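Local coordinates for protein laminin subunit ALPHA-1 (Mus musculus, PDB 2JD4) that forms the C-terminal LG4-5 domain pair of the basement membrane protein laminin-111 and probably serves to attach it to cell surfaces, at residues A[200-205]-A[343-348]. The protein carries 4 engineered substitutions. Numbering follows the deposited sequence.
Sequences GTFFEG and SFRGCV
Phe203 and Gly346 pair across two antiparallel strands in the second laminin G domain, a concanavalin-type jellyroll beta-sandwich. Two backbone hydrogen bonds join them, the shorter from Phe203 N to Gly346 O at 2.8 Å, and Thr201 and Val348 form a second hydrogen-bonded pair. Between these lies the non-hydrogen-bonded pair Phe202-Cys347, where Cys347 CA sits 3.1 Å from Thr201 O in a CA-H...O contact. Strand 369-374 also flanks 201-204, through backbone hydrogen bonds of Phe202 with Phe374 and Glu204 with Gly372.

Buried on one face, Phe203 forms a T-shaped (edge-to-face) stack with Phe344, whose edge meets its ring face, planes at 76° and centroids 5.8 Å apart, while Phe203 CE1 reaches Val348 CG2 at 3.9 Å. Large flat rings and a branched valine suit this interior, which Leu364 and Val373 help to fill. Gly346 adopts a positive phi (147°) open mainly to glycine, and its CA lies beside the Phe344 ring. On the other face Cys347 SG, disulfide-bonded to Cys378, lies at the edge of the Phe202 ring, 3.9 Å from CD1.

Polar contacts lie toward both ends. Thr201 OG1, bonded to His376 N, shares a water with Val348 O; another donates to Gly205 O and Ser343 O. The long, extended chain of Arg345 carries its guanidinium to a backbone carbonyl, NH1 giving Glu204 O a short (2.7 Å) but bent hydrogen bond, 138° at the hydrogen.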
loop_
_atom_site.group_PDB
_atom_site.type_symbol
_atom_site.label_atom_id
_atom_site.label_comp_id
_atom_site.label_asym_id
_atom_site.label_seq_id
_atom_site.Cartn_x
_atom_site.Cartn_y
_atom_site.Cartn_z
ATOM N N GLY A 200 5.918 -2.118 -4.457
ATOM C CA GLY A 200 6.163 -0.689 -4.331
ATOM C C GLY A 200 5.011 0.234 -4.703
ATOM O O GLY A 200 3.956 -0.202 -5.172
ATOM N N THR A 201 5.227 1.533 -4.492
ATOM C CA THR A 201 4.235 2.550 -4.800
ATOM C C THR A 201 4.746 3.471 -5.902
ATOM O O THR A 201 5.817 4.068 -5.772
ATOM C CB THR A 201 3.931 3.413 -3.568
ATOM O OG1 THR A 201 3.237 2.631 -2.591
ATOM C CG2 THR A 201 3.103 4.619 -3.956
ATOM N N PHE A 202 3.966 3.602 -6.968
ATOM C CA PHE A 202 4.343 4.451 -8.094
ATOM C C PHE A 202 3.977 5.927 -7.890
ATOM O O PHE A 202 2.875 6.246 -7.436
ATOM C CB PHE A 202 3.667 3.950 -9.371
ATOM C CG PHE A 202 4.085 4.697 -10.609
ATOM C CD1 PHE A 202 5.427 4.759 -10.975
ATOM C CD2 PHE A 202 3.137 5.323 -11.413
ATOM C CE1 PHE A 202 5.823 5.435 -12.129
ATOM C CE2 PHE A 202 3.525 6.006 -12.574
ATOM C CZ PHE A 202 4.868 6.059 -12.929
ATOM N N PHE A 203 4.926 6.805 -8.227
ATOM C CA PHE A 203 4.771 8.257 -8.149
ATOM C C PHE A 203 5.007 8.737 -9.593
ATOM O O PHE A 203 6.123 8.635 -10.099
ATOM C CB PHE A 203 5.836 8.881 -7.238
ATOM C CG PHE A 203 5.676 8.561 -5.772
ATOM C CD1 PHE A 203 5.956 7.289 -5.277
ATOM C CD2 PHE A 203 5.288 9.557 -4.876
ATOM C CE1 PHE A 203 5.856 7.014 -3.912
ATOM C CE2 PHE A 203 5.186 9.299 -3.512
ATOM C CZ PHE A 203 5.472 8.022 -3.025
ATOM N N GLU A 204 3.974 9.255 -10.248
ATOM C CA GLU A 204 4.095 9.686 -11.644
ATOM C C GLU A 204 4.875 10.978 -11.913
ATOM O O GLU A 204 5.199 11.268 -13.071
ATOM C CB GLU A 204 2.706 9.791 -12.287
ATOM C CG GLU A 204 1.881 10.995 -11.852
ATOM C CD GLU A 204 0.480 10.995 -12.446
ATOM O OE1 GLU A 204 -0.216 12.023 -12.334
ATOM O OE2 GLU A 204 0.068 9.968 -13.019
ATOM N N GLY A 205 5.156 11.755 -10.866
ATOM C CA GLY A 205 5.916 12.986 -11.031
ATOM C C GLY A 205 5.095 14.264 -11.056
ATOM O O GLY A 205 5.626 15.338 -11.342
ATOM N N SER A 343 8.342 17.159 -7.846
ATOM C CA SER A 343 7.721 15.898 -7.423
ATOM C C SER A 343 8.521 14.688 -7.924
ATOM O O SER A 343 8.968 14.659 -9.070
ATOM C CB SER A 343 6.278 15.802 -7.946
ATOM O OG SER A 343 5.407 16.729 -7.311
ATOM N N PHE A 344 8.696 13.697 -7.053
ATOM C CA PHE A 344 9.421 12.466 -7.376
ATOM C C PHE A 344 8.695 11.650 -8.455
ATOM O O PHE A 344 7.466 11.685 -8.558
ATOM C CB PHE A 344 9.548 11.611 -6.100
ATOM C CG PHE A 344 10.272 10.295 -6.290
ATOM C CD1 PHE A 344 11.651 10.257 -6.463
ATOM C CD2 PHE A 344 9.576 9.090 -6.217
ATOM C CE1 PHE A 344 12.328 9.042 -6.551
ATOM C CE2 PHE A 344 10.243 7.864 -6.304
ATOM C CZ PHE A 344 11.625 7.844 -6.470
ATOM N N ARG A 345 9.470 10.933 -9.269
ATOM C CA ARG A 345 8.913 10.044 -10.292
ATOM C C ARG A 345 9.674 8.727 -10.172
ATOM O O ARG A 345 10.888 8.690 -10.346
ATOM C CB ARG A 345 9.087 10.599 -11.709
ATOM C CG ARG A 345 8.531 9.634 -12.768
ATOM C CD ARG A 345 8.623 10.182 -14.182
ATOM N NE ARG A 345 8.260 9.158 -15.164
ATOM C CZ ARG A 345 7.028 8.696 -15.358
ATOM N NH1 ARG A 345 6.016 9.166 -14.644
ATOM N NH2 ARG A 345 6.807 7.748 -16.260
ATOM N N GLY A 346 8.949 7.655 -9.868
ATOM C CA GLY A 346 9.554 6.345 -9.692
ATOM C C GLY A 346 8.764 5.590 -8.631
ATOM O O GLY A 346 7.575 5.848 -8.456
ATOM N N CYS A 347 9.394 4.655 -7.924
ATOM C CA CYS A 347 8.673 3.928 -6.876
ATOM C C CYS A 347 9.440 3.946 -5.552
ATOM O O CYS A 347 10.672 4.064 -5.525
ATOM C CB CYS A 347 8.404 2.462 -7.290
ATOM S SG CYS A 347 7.445 2.233 -8.829
ATOM N N VAL A 348 8.687 3.843 -4.458
ATOM C CA VAL A 348 9.242 3.802 -3.108
ATOM C C VAL A 348 8.627 2.587 -2.400
ATOM O O VAL A 348 7.443 2.297 -2.572
ATOM C CB VAL A 348 8.887 5.084 -2.327
ATOM C CG1 VAL A 348 9.275 4.936 -0.855
ATOM C CG2 VAL A 348 9.589 6.275 -2.959
HETATM O O HOH W 1 4.922 1.491 -0.936
HETATM O O HOH W 2 8.819 15.761 -11.422
#